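Local coordinates for putative acyl-CoA dehydrogenase (Burkholderia xenovorans, PDB 5JSC), which belongs to the acyl-CoA dehydrogenase family and binds flavin-adenine dinucleotide in a pocket completed by a neighbouring subunit, at residues C[251-254]-C[255-258]; C[315-318]-C[319-322]; C[329-332]-C[333-336]; C[375-378]-C[379-383]; C[386-389]-C[390-393]. One frame throughout, in Å; residues are numbered along the deposited sequence.

All five contacts are local, each one to two turns of chain, and they follow one another in series without nesting or crossing. Interaction 1 sits near the start of helix 250-286 and touches the loop of interaction 4 through L258 and E382. Interaction 2 lies within helix 298-325, and interaction 3 opens helix 332-356; the two pack together, A321 and R320 meeting V331 and E334. Interaction 4 follows helix 367-376 into the loop that leads to helix 385-405, where interaction 5 lies. Q388 of interaction 5 meets both G383 of interaction 4 and A336 of interaction 3. Interactions 4 and 5 both touch FAD, at its flavin and adenine ends respectively.

Interaction 1: residues C[251-254]-C[255-258]; sequences FKLA and MRTL
The M255 side chain folds back over the ring of F251, one helical turn earlier in helix 250-286, in a Met-aromatic contact. Its CG comes to 3.6 Å from F251 CE2, and the sulfur stands obliquely above the ring, with SD 4.6 Å from the ring centroid. Beyond it, CE rests over the same face, displaced toward the rim. The methionine reaches this position because its chain bends twice, at chi2 (-61°) and again at chi3. The ring also packs against V155, A156 and A199 in loops and I202 of strand 202-208, so it joins the start of this C-terminal-domain helix to the beta-sheet part of the fold.

On another side of the helix, L253 O receives two bonds from one residue: T257 OG1 donates at 2.8 Å and T257 N at 3.0 Å, from opposite faces of the carbonyl plane. With chi1 at -57°, the hydroxyl lies beside its own backbone N and can turn back onto the preceding turn. L253 and T257 both pack on L121 of helix 103-122. R256 lays its aliphatic part along the backbone, CG 3.2 Å from K252 O, before its guanidinium passes L253 CD1 obliquely, NH1 lying 4.4 Å from that methyl.

The double grip on L253 O implies that the hydroxyl of T257, a buried residue, has its proton committed within the helix, while the side chains of M255 and F251 meet through apolar and sulfur-aromatic contact, alongside the backbone bond from M255 N to F251 O.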
# COMPACT_ATOMS: atom_id res chain seq x y z
N PHE C 251 -0.75 10.52 35.85
CA PHE C 251 -1.02 9.95 34.52
C PHE C 251 -1.51 11.02 33.56
O PHE C 251 -1.02 11.14 32.44
CB PHE C 251 -2.04 8.81 34.64
CG PHE C 251 -2.33 8.12 33.33
CD1 PHE C 251 -1.56 7.06 32.91
CD2 PHE C 251 -3.39 8.53 32.53
CE1 PHE C 251 -1.81 6.42 31.71
CE2 PHE C 251 -3.65 7.90 31.33
CZ PHE C 251 -2.86 6.84 30.92
N LYS C 252 -2.48 11.83 34.00
CA LYS C 252 -2.99 12.90 33.14
C LYS C 252 -1.90 13.91 32.82
O LYS C 252 -1.87 14.45 31.70
CB LYS C 252 -4.18 13.59 33.79
CG LYS C 252 -5.45 12.76 33.70
CD LYS C 252 -6.61 13.46 34.37
CE LYS C 252 -7.84 12.58 34.39
NZ LYS C 252 -8.91 13.18 35.23
N LEU C 253 -1.00 14.18 33.77
CA LEU C 253 0.10 15.10 33.49
C LEU C 253 1.01 14.54 32.40
O LEU C 253 1.41 15.27 31.48
CB LEU C 253 0.87 15.38 34.77
CG LEU C 253 1.93 16.47 34.67
CD1 LEU C 253 1.32 17.78 34.18
CD2 LEU C 253 2.62 16.66 36.01
N ALA C 254 1.35 13.25 32.47
CA ALA C 254 2.15 12.64 31.42
C ALA C 254 1.44 12.74 30.08
O ALA C 254 2.05 13.11 29.07
CB ALA C 254 2.43 11.17 31.75
N MET C 255 0.14 12.42 30.05
CA MET C 255 -0.59 12.46 28.79
C MET C 255 -0.66 13.87 28.23
O MET C 255 -0.54 14.07 27.02
CB MET C 255 -2.00 11.90 28.99
CG MET C 255 -2.02 10.44 29.41
SD MET C 255 -1.25 9.38 28.17
CE MET C 255 0.24 8.87 29.00
N ARG C 256 -0.88 14.87 29.10
CA ARG C 256 -0.97 16.25 28.62
C ARG C 256 0.38 16.73 28.09
O ARG C 256 0.42 17.53 27.15
CB ARG C 256 -1.45 17.16 29.74
CG ARG C 256 -2.93 17.01 30.06
CD ARG C 256 -3.31 17.80 31.31
NE ARG C 256 -3.06 19.23 31.13
CZ ARG C 256 -2.75 20.07 32.12
NH1 ARG C 256 -2.63 19.61 33.37
NH2 ARG C 256 -2.54 21.35 31.87
N THR C 257 1.47 16.27 28.69
CA THR C 257 2.79 16.64 28.19
C THR C 257 3.02 16.04 26.81
O THR C 257 3.50 16.73 25.89
CB THR C 257 3.87 16.19 29.18
OG1 THR C 257 3.61 16.77 30.47
CG2 THR C 257 5.25 16.62 28.71
N LEU C 258 2.67 14.77 26.64
CA LEU C 258 2.80 14.14 25.33
C LEU C 258 1.90 14.79 24.28
O LEU C 258 2.26 14.83 23.10
CB LEU C 258 2.48 12.65 25.46
CG LEU C 258 3.58 11.86 26.18
CD1 LEU C 258 3.02 10.54 26.70
CD2 LEU C 258 4.76 11.62 25.23

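Interaction 2: residues C[315-318]-C[319-322]; sequences ALLV and YRAA
This is a buried side-chain contact inside helix 298-325, between the neighbours V318 and Y319 and between L317 and R320, one turn apart. V318 CG1 sits squarely over the Y319 ring in a CH-pi contact, 3.7 Å from its centroid and 12° off the normal. It gets there because CG1 lies anti to the valine's own N (chi1 168°), so the two side chains run alongside each other. At the ring's edge, near its plane, A315 O approaches CD2 to 3.2 Å. The phenol hydroxyl meets E96 of helix 88-101 in a hydrogen bond.

The helix belongs to the bundle of the acyl-CoA dehydrogenase C-terminal domain, and here it also faces a second subunit, where L316 packs on its own counterpart. R320, bent at chi2 and chi3, turns its guanidinium back beside L317, with NH2 3.6 Å from L317 CD2. A water in the guanidinium plane links the pair: R320 NE donates to it over 2.9 Å, and it donates in turn to L317 O over 2.8 Å. That carbonyl therefore serves two donors, since A321 N also binds it at 3.1 Å. R320 NH2 forms a salt bridge with D312 OD2 of the second subunit.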
# COMPACT_ATOMS: atom_id res chain seq x y z
N ALA C 315 3.00 18.00 6.32
CA ALA C 315 3.17 19.36 6.79
C ALA C 315 1.83 20.00 7.13
O ALA C 315 1.70 20.69 8.15
CB ALA C 315 3.91 20.19 5.75
N LEU C 316 0.82 19.79 6.28
CA LEU C 316 -0.51 20.33 6.57
C LEU C 316 -1.07 19.76 7.87
O LEU C 316 -1.64 20.50 8.68
CB LEU C 316 -1.45 20.05 5.39
CG LEU C 316 -1.18 20.96 4.17
CD1 LEU C 316 -1.75 20.36 2.88
CD2 LEU C 316 -1.74 22.37 4.42
N LEU C 317 -0.90 18.44 8.09
CA LEU C 317 -1.37 17.85 9.34
C LEU C 317 -0.60 18.37 10.55
O LEU C 317 -1.20 18.62 11.61
CB LEU C 317 -1.28 16.33 9.27
CG LEU C 317 -2.28 15.66 8.34
CD1 LEU C 317 -1.84 14.21 8.12
CD2 LEU C 317 -3.67 15.68 8.93
N VAL C 318 0.72 18.53 10.42
CA VAL C 318 1.53 19.07 11.52
C VAL C 318 1.03 20.44 11.92
O VAL C 318 0.76 20.71 13.10
CB VAL C 318 3.02 19.12 11.13
CG1 VAL C 318 3.81 19.95 12.14
CG2 VAL C 318 3.59 17.72 11.01
N TYR C 319 0.91 21.34 10.94
CA TYR C 319 0.63 22.73 11.30
C TYR C 319 -0.86 22.99 11.49
O TYR C 319 -1.20 23.94 12.19
CB TYR C 319 1.31 23.66 10.28
CG TYR C 319 2.80 23.53 10.50
CD1 TYR C 319 3.39 24.09 11.63
CD2 TYR C 319 3.61 22.78 9.64
CE1 TYR C 319 4.75 23.94 11.89
CE2 TYR C 319 4.96 22.62 9.90
CZ TYR C 319 5.53 23.20 11.03
OH TYR C 319 6.87 23.05 11.31
N ARG C 320 -1.74 22.12 10.98
CA ARG C 320 -3.13 22.16 11.44
C ARG C 320 -3.19 21.88 12.93
O ARG C 320 -3.84 22.61 13.69
CB ARG C 320 -3.99 21.16 10.66
CG ARG C 320 -5.49 21.17 11.03
CD ARG C 320 -5.83 20.31 12.26
NE ARG C 320 -5.56 18.89 12.02
CZ ARG C 320 -6.46 18.03 11.56
NH1 ARG C 320 -7.70 18.42 11.29
NH2 ARG C 320 -6.12 16.76 11.36
N ALA C 321 -2.52 20.81 13.37
CA ALA C 321 -2.54 20.47 14.80
C ALA C 321 -1.88 21.56 15.63
O ALA C 321 -2.39 21.92 16.70
CB ALA C 321 -1.84 19.13 15.03
N ALA C 322 -0.74 22.09 15.17
CA ALA C 322 -0.06 23.12 15.96
C ALA C 322 -0.88 24.40 16.02
O ALA C 322 -1.02 25.00 17.09
CB ALA C 322 1.34 23.39 15.38
O HOH W 1 -3.36 17.06 12.39

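Interaction 3: residues C[329-332]-C[333-336]; sequences ENVT and REAA
An Asx turn opens helix 332-356, with V331 in the N-cap position and its carbonyl starting the helical bonding: A335 N donates to V331 O over 2.7 Å. The turn itself is made by N330, whose OD1 accepts from T332 N at 3.0 Å. That bond is straight at the hydrogen, although the donor stands 57° out of the amide's carbonyl plane. The same amide gives back a bond, ND2 to T332 OG1 at 3.0 Å, close to its own plane, so both polar atoms of the N330 amide are engaged and its rotation is set. T332 OG1 is also hydrogen-bonded to D259 of helix 250-286.

A water extends this helix start into the first turn. It donates to N330 OD1 and to E334 OE1 (2.8 Å), and it accepts a hydrogen bond from R333 N at 3.0 Å, a backbone N-H near the helix beginning. E334 reaches the water by bending at chi2 (83°), which also brings OE1 to 3.4 Å from V331 CA. A carboxylate here would probably be steadied by the positive end of the helix. Its other oxygen, OE2, is hydrogen-bonded to H18 of the second subunit, while R333 NE forms a salt bridge with D395 of helix 385-405. V331 CG2 packs on A335 CB at 4.1 Å, both residues buried.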
# COMPACT_ATOMS: atom_id res chain seq x y z
N GLU C 329 -7.04 24.93 22.08
CA GLU C 329 -7.88 23.74 21.99
C GLU C 329 -7.08 22.48 22.26
O GLU C 329 -5.87 22.43 22.02
CB GLU C 329 -8.53 23.66 20.61
CG GLU C 329 -9.47 24.81 20.34
CD GLU C 329 -10.71 24.74 21.19
OE1 GLU C 329 -11.37 23.68 21.19
OE2 GLU C 329 -11.02 25.73 21.88
N ASN C 330 -7.78 21.46 22.75
CA ASN C 330 -7.20 20.14 22.89
C ASN C 330 -6.90 19.56 21.51
O ASN C 330 -7.68 19.73 20.57
CB ASN C 330 -8.19 19.23 23.62
CG ASN C 330 -7.77 17.78 23.61
OD1 ASN C 330 -8.06 17.03 22.67
ND2 ASN C 330 -7.10 17.37 24.68
N VAL C 331 -5.76 18.87 21.38
CA VAL C 331 -5.42 18.29 20.09
C VAL C 331 -5.05 16.81 20.21
O VAL C 331 -4.24 16.31 19.43
CB VAL C 331 -4.27 19.07 19.41
CG1 VAL C 331 -4.74 20.44 18.97
CG2 VAL C 331 -3.04 19.16 20.32
N THR C 332 -5.66 16.09 21.16
CA THR C 332 -5.33 14.67 21.30
C THR C 332 -5.48 13.93 19.97
O THR C 332 -4.58 13.18 19.55
CB THR C 332 -6.19 14.02 22.38
OG1 THR C 332 -6.03 14.73 23.62
CG2 THR C 332 -5.76 12.56 22.60
N ARG C 333 -6.58 14.18 19.25
CA ARG C 333 -6.80 13.50 17.97
C ARG C 333 -5.86 14.03 16.89
O ARG C 333 -5.21 13.25 16.17
CB ARG C 333 -8.25 13.66 17.50
CG ARG C 333 -8.54 12.90 16.19
CD ARG C 333 -9.80 13.36 15.44
NE ARG C 333 -11.04 12.91 16.07
CZ ARG C 333 -12.25 13.02 15.52
NH1 ARG C 333 -12.39 13.55 14.31
NH2 ARG C 333 -13.32 12.60 16.17
N GLU C 334 -5.78 15.36 16.75
CA GLU C 334 -5.06 15.95 15.64
C GLU C 334 -3.56 15.76 15.78
O GLU C 334 -2.86 15.58 14.77
CB GLU C 334 -5.42 17.43 15.54
CG GLU C 334 -6.88 17.69 15.19
CD GLU C 334 -7.84 17.65 16.39
OE1 GLU C 334 -7.39 17.40 17.53
OE2 GLU C 334 -9.05 17.88 16.18
N ALA C 335 -3.04 15.79 17.02
CA ALA C 335 -1.63 15.50 17.26
C ALA C 335 -1.31 14.05 16.95
O ALA C 335 -0.26 13.75 16.36
CB ALA C 335 -1.25 15.83 18.71
N ALA C 336 -2.19 13.13 17.35
CA ALA C 336 -1.99 11.72 17.04
C ALA C 336 -1.96 11.50 15.53
O ALA C 336 -1.10 10.78 15.01
CB ALA C 336 -3.08 10.86 17.68
O HOH W 2 -8.68 16.30 19.74

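Interaction 4: residues C[375-378]-C[379-383]; sequences IRAL and RIYEG. With FAD (flavin-adenine dinucleotide), chain M.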
# COMPACT_ATOMS: atom_id res chain seq x y z
N ILE C 375 15.11 7.80 11.14
CA ILE C 375 13.66 7.92 11.18
C ILE C 375 13.00 6.78 11.94
O ILE C 375 11.90 6.96 12.47
CB ILE C 375 13.09 8.02 9.75
CG1 ILE C 375 11.61 8.43 9.76
CG2 ILE C 375 13.31 6.71 8.97
CD1 ILE C 375 11.35 9.79 10.41
N ARG C 376 13.66 5.62 12.05
CA ARG C 376 12.93 4.42 12.45
C ARG C 376 12.34 4.56 13.85
O ARG C 376 11.20 4.14 14.09
CB ARG C 376 13.83 3.19 12.35
CG ARG C 376 13.08 1.86 12.50
CD ARG C 376 11.95 1.77 11.49
NE ARG C 376 11.05 0.62 11.64
CZ ARG C 376 10.01 0.61 12.48
NH1 ARG C 376 9.80 1.65 13.28
NH2 ARG C 376 9.20 -0.44 12.54
N ALA C 377 13.08 5.18 14.77
CA ALA C 377 12.59 5.30 16.14
C ALA C 377 11.41 6.25 16.28
O ALA C 377 10.65 6.13 17.25
CB ALA C 377 13.71 5.77 17.08
N LEU C 378 11.22 7.19 15.34
CA LEU C 378 10.15 8.17 15.52
C LEU C 378 8.77 7.54 15.33
O LEU C 378 7.77 8.16 15.71
CB LEU C 378 10.32 9.35 14.57
CG LEU C 378 11.34 10.41 15.04
CD1 LEU C 378 12.78 9.91 15.01
CD2 LEU C 378 11.22 11.70 14.24
N ARG C 379 8.70 6.34 14.75
CA ARG C 379 7.46 5.60 14.68
C ARG C 379 7.17 4.83 15.96
O ARG C 379 6.13 4.17 16.05
CB ARG C 379 7.51 4.64 13.47
CG ARG C 379 7.61 5.40 12.13
CD ARG C 379 8.08 4.49 11.01
NE ARG C 379 7.24 3.29 10.93
CZ ARG C 379 7.62 2.14 10.38
NH1 ARG C 379 8.84 2.04 9.85
NH2 ARG C 379 6.80 1.10 10.36
N ILE C 380 8.06 4.93 16.95
CA ILE C 380 7.98 4.16 18.18
C ILE C 380 7.88 5.06 19.40
O ILE C 380 6.99 4.88 20.25
CB ILE C 380 9.18 3.18 18.31
CG1 ILE C 380 9.14 2.16 17.17
CG2 ILE C 380 9.17 2.49 19.67
CD1 ILE C 380 10.45 1.44 16.93
N TYR C 381 8.75 6.07 19.50
CA TYR C 381 8.73 6.87 20.71
C TYR C 381 7.63 7.93 20.65
O TYR C 381 7.06 8.22 19.59
CB TYR C 381 10.12 7.46 21.00
CG TYR C 381 10.75 8.53 20.11
CD1 TYR C 381 10.09 9.71 19.80
CD2 TYR C 381 12.08 8.40 19.69
CE1 TYR C 381 10.70 10.71 19.04
CE2 TYR C 381 12.70 9.40 18.94
CZ TYR C 381 12.01 10.55 18.63
OH TYR C 381 12.61 11.56 17.90
N GLU C 382 7.34 8.50 21.82
CA GLU C 382 6.17 9.36 22.09
C GLU C 382 4.87 8.67 21.65
O GLU C 382 3.89 9.33 21.27
CB GLU C 382 6.32 10.76 21.47
CG GLU C 382 7.43 11.63 22.15
CD GLU C 382 7.16 13.14 22.13
OE1 GLU C 382 5.98 13.55 22.21
OE2 GLU C 382 8.14 13.92 22.05
N GLY C 383 4.83 7.34 21.73
CA GLY C 383 3.64 6.58 21.38
C GLY C 383 3.75 5.95 20.01
O GLY C 383 3.82 6.66 19.01
PA FAD M . 5.62 -2.18 23.74
O1A FAD M . 4.80 -1.38 24.69
O2A FAD M . 5.99 -3.60 24.16
O5B FAD M . 4.86 -2.21 22.34
C5B FAD M . 5.39 -3.01 21.27
C4B FAD M . 4.56 -2.68 20.06
O4B FAD M . 3.20 -3.12 20.30
C3B FAD M . 4.40 -1.20 19.76
O3B FAD M . 5.54 -0.63 19.10
C2B FAD M . 3.13 -1.19 18.90
O2B FAD M . 3.45 -1.49 17.55
C1B FAD M . 2.32 -2.35 19.51
N9A FAD M . 1.20 -1.95 20.36
C8A FAD M . 1.25 -1.19 21.50
N7A FAD M . 0.10 -1.07 22.11
C5A FAD M . -0.78 -1.80 21.32
C6A FAD M . -2.15 -2.08 21.43
N6A FAD M . -2.93 -1.61 22.41
N1A FAD M . -2.72 -2.84 20.47
C2A FAD M . -1.95 -3.29 19.47
N3A FAD M . -0.65 -3.09 19.26
C4A FAD M . -0.11 -2.34 20.23
N1 FAD M . 10.44 6.69 26.86
C2 FAD M . 10.47 7.59 27.89
O2 FAD M . 9.79 7.45 28.91
N3 FAD M . 11.28 8.69 27.79
C4 FAD M . 12.11 9.00 26.73
O4 FAD M . 12.87 9.96 26.79
C4X FAD M . 12.06 8.06 25.65
N5 FAD M . 12.86 8.25 24.63
C5X FAD M . 12.96 7.24 23.69
C6 FAD M . 13.92 7.35 22.69
C7 FAD M . 14.13 6.32 21.77
C7M FAD M . 15.22 6.47 20.74
C8 FAD M . 13.34 5.16 21.85
C8M FAD M . 13.54 4.02 20.88
C9 FAD M . 12.36 5.06 22.83
C9A FAD M . 12.17 6.08 23.75
N10 FAD M . 11.25 5.96 24.82
C10 FAD M . 11.20 6.92 25.80
C1' FAD M . 10.48 4.72 24.96
C2' FAD M . 9.28 4.65 24.02
O2' FAD M . 8.27 5.58 24.42
C3' FAD M . 8.70 3.24 24.04
O3' FAD M . 9.68 2.42 23.42
C4' FAD M . 7.37 3.10 23.32
O4' FAD M . 6.35 3.73 24.09
C5' FAD M . 7.01 1.65 23.07
O5' FAD M . 7.01 0.96 24.34
P FAD M . 7.80 -0.45 24.39
O1P FAD M . 9.18 -0.32 23.83
O2P FAD M . 7.73 -1.00 25.78
O3P FAD M . 6.97 -1.40 23.42
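Two guanidinium groups lie flat on one another here: R379 NH1 stands over the centre of the R376 group, and R376 CZ faces R379 nearer its rim. The centres are 3.5 Å apart and the planes differ by 18°. This is the loop between helices 367-376 and 385-405 of the acyl-CoA dehydrogenase C-terminal domain, part of the FAD pocket. The stacked pair shares D351 of the third subunit, whose two carboxylate oxygens form salt bridges to R376 NE and R379 NH2; R376 NH2 is hydrogen-bonded to Q355 OE1 of that subunit, and E344 takes R379 NE. With these carboxylates around it the stack is probably stabilised rather than strained.

A second flat group is the Y381 ring, which has L378 CA above the centre of one face. The leucine runs alongside the tyrosine, L378 CD1 reaching 3.3 Å from Y381 OH. Between the two pairs A377 O turns the chain by accepting twice: Y381 N comes nearly in line with the C=O bond at 2.9 Å, and I380 N, also at 2.9 Å, stands well above the carbonyl plane. K339 NZ donates to L378 O, Y381 O and G383 O. The tyrosine meets the flavin obliquely, Y381 CD2 lying 3.6 Å from FAD C7.

Interaction 5: residues C[386-389]-C[390-393]; sequences EVQQ and LIVG. With FAD (flavin-adenine dinucleotide), chain M.
E386 and L390 lie one turn apart on helix 385-405: L390 N donates to E386 O over 3.1 Å, and both side chains reach toward the adenosine part of FAD. E386 OE1 accepts from FAD O2B at 2.5 Å and again from Q355 NE2 of the third subunit, so two donors from outside the helix satisfy one carboxylate oxygen. The bend at chi2 (67°) brings that oxygen to the ribose. OE2 has a weak, long ion pair with K303 of the third subunit.

This is the first part of the last helix of the C-terminal domain, and V387 and L390 add van der Waals contacts to the adenine, beyond the ribose held by the glutamate. L390 CD1 lies 3.7 Å from FAD N1A, and V387 CG2 is 3.8 Å from FAD N7A. The other branch of V387 turns along the helix, CG1 meeting I391 CD1 at 4.1 Å.

Q388 divides its amide unevenly. NE2 donates to G383 O in the preceding loop, whereas OE1, buried here, has no polar partner in the model; I391 CD1 is 4.0 Å from Q388 OE1, and A336 packs against it too. The helical bonds continue along the chain, G393 N donating to Q389 O at 2.9 Å.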
# COMPACT_ATOMS: atom_id res chain seq x y z
N GLU C 386 0.80 2.40 16.20
CA GLU C 386 -0.43 1.66 16.47
C GLU C 386 -1.20 2.28 17.62
O GLU C 386 -2.44 2.28 17.62
CB GLU C 386 -0.09 0.19 16.74
CG GLU C 386 0.50 -0.55 15.50
CD GLU C 386 1.88 -0.06 15.06
OE1 GLU C 386 2.70 0.32 15.92
OE2 GLU C 386 2.15 -0.07 13.83
N VAL C 387 -0.49 2.82 18.62
CA VAL C 387 -1.15 3.56 19.69
C VAL C 387 -1.85 4.79 19.13
O VAL C 387 -3.00 5.08 19.50
CB VAL C 387 -0.12 3.94 20.78
CG1 VAL C 387 -0.75 4.86 21.82
CG2 VAL C 387 0.46 2.70 21.44
N GLN C 388 -1.19 5.52 18.23
CA GLN C 388 -1.81 6.70 17.64
C GLN C 388 -3.07 6.33 16.86
O GLN C 388 -4.09 7.03 16.94
CB GLN C 388 -0.82 7.43 16.71
CG GLN C 388 0.56 7.71 17.31
CD GLN C 388 0.54 8.65 18.52
OE1 GLN C 388 -0.43 9.37 18.75
NE2 GLN C 388 1.62 8.64 19.29
N GLN C 389 -3.01 5.24 16.09
CA GLN C 389 -4.18 4.81 15.31
C GLN C 389 -5.37 4.52 16.20
O GLN C 389 -6.50 4.89 15.88
CB GLN C 389 -3.86 3.56 14.50
CG GLN C 389 -2.88 3.71 13.39
CD GLN C 389 -2.66 2.37 12.71
OE1 GLN C 389 -2.05 1.47 13.28
NE2 GLN C 389 -3.19 2.21 11.51
N LEU C 390 -5.14 3.82 17.31
CA LEU C 390 -6.24 3.49 18.20
C LEU C 390 -6.79 4.72 18.89
O LEU C 390 -8.00 4.80 19.13
CB LEU C 390 -5.78 2.44 19.21
CG LEU C 390 -5.38 1.09 18.61
CD1 LEU C 390 -4.69 0.24 19.67
CD2 LEU C 390 -6.60 0.38 18.04
N ILE C 391 -5.94 5.70 19.22
CA ILE C 391 -6.44 6.96 19.76
C ILE C 391 -7.42 7.60 18.79
O ILE C 391 -8.52 8.03 19.16
CB ILE C 391 -5.27 7.92 20.08
CG1 ILE C 391 -4.49 7.44 21.30
CG2 ILE C 391 -5.79 9.36 20.29
CD1 ILE C 391 -3.15 8.15 21.47
N VAL C 392 -7.04 7.67 17.51
CA VAL C 392 -7.89 8.31 16.52
C VAL C 392 -9.19 7.52 16.34
O VAL C 392 -10.28 8.09 16.33
CB VAL C 392 -7.14 8.47 15.19
CG1 VAL C 392 -8.08 8.97 14.11
CG2 VAL C 392 -5.95 9.43 15.37
N GLY C 393 -9.07 6.19 16.19
CA GLY C 393 -10.26 5.38 15.96
C GLY C 393 -11.24 5.42 17.12
O GLY C 393 -12.45 5.55 16.92
PA FAD M . 5.62 -2.18 23.74
O1A FAD M . 4.80 -1.38 24.69
O2A FAD M . 5.99 -3.60 24.16
O5B FAD M . 4.86 -2.21 22.34
C5B FAD M . 5.39 -3.01 21.27
C4B FAD M . 4.56 -2.68 20.06
O4B FAD M . 3.20 -3.12 20.30
C3B FAD M . 4.40 -1.20 19.76
O3B FAD M . 5.54 -0.63 19.10
C2B FAD M . 3.13 -1.19 18.90
O2B FAD M . 3.45 -1.49 17.55
C1B FAD M . 2.32 -2.35 19.51
N9A FAD M . 1.20 -1.95 20.36
C8A FAD M . 1.25 -1.19 21.50
N7A FAD M . 0.10 -1.07 22.11
C5A FAD M . -0.78 -1.80 21.32
C6A FAD M . -2.15 -2.08 21.43
N6A FAD M . -2.93 -1.61 22.41
N1A FAD M . -2.72 -2.84 20.47
C2A FAD M . -1.95 -3.29 19.47
N3A FAD M . -0.65 -3.09 19.26
C4A FAD M . -0.11 -2.34 20.23
N1 FAD M . 10.44 6.69 26.86
C2 FAD M . 10.47 7.59 27.89
O2 FAD M . 9.79 7.45 28.91
N3 FAD M . 11.28 8.69 27.79
C4 FAD M . 12.11 9.00 26.73
O4 FAD M . 12.87 9.96 26.79
C4X FAD M . 12.06 8.06 25.65
N5 FAD M . 12.86 8.25 24.63
C5X FAD M . 12.96 7.24 23.69
C6 FAD M . 13.92 7.35 22.69
C7 FAD M . 14.13 6.32 21.77
C7M FAD M . 15.22 6.47 20.74
C8 FAD M . 13.34 5.16 21.85
C8M FAD M . 13.54 4.02 20.88
C9 FAD M . 12.36 5.06 22.83
C9A FAD M . 12.17 6.08 23.75
N10 FAD M . 11.25 5.96 24.82
C10 FAD M . 11.20 6.92 25.80
C1' FAD M . 10.48 4.72 24.96
C2' FAD M . 9.28 4.65 24.02
O2' FAD M . 8.27 5.58 24.42
C3' FAD M . 8.70 3.24 24.04
O3' FAD M . 9.68 2.42 23.42
C4' FAD M . 7.37 3.10 23.32
O4' FAD M . 6.35 3.73 24.09
C5' FAD M . 7.01 1.65 23.07
O5' FAD M . 7.01 0.96 24.34
P FAD M . 7.80 -0.45 24.39
O1P FAD M . 9.18 -0.32 23.83
O2P FAD M . 7.73 -1.00 25.78
O3P FAD M . 6.97 -1.40 23.42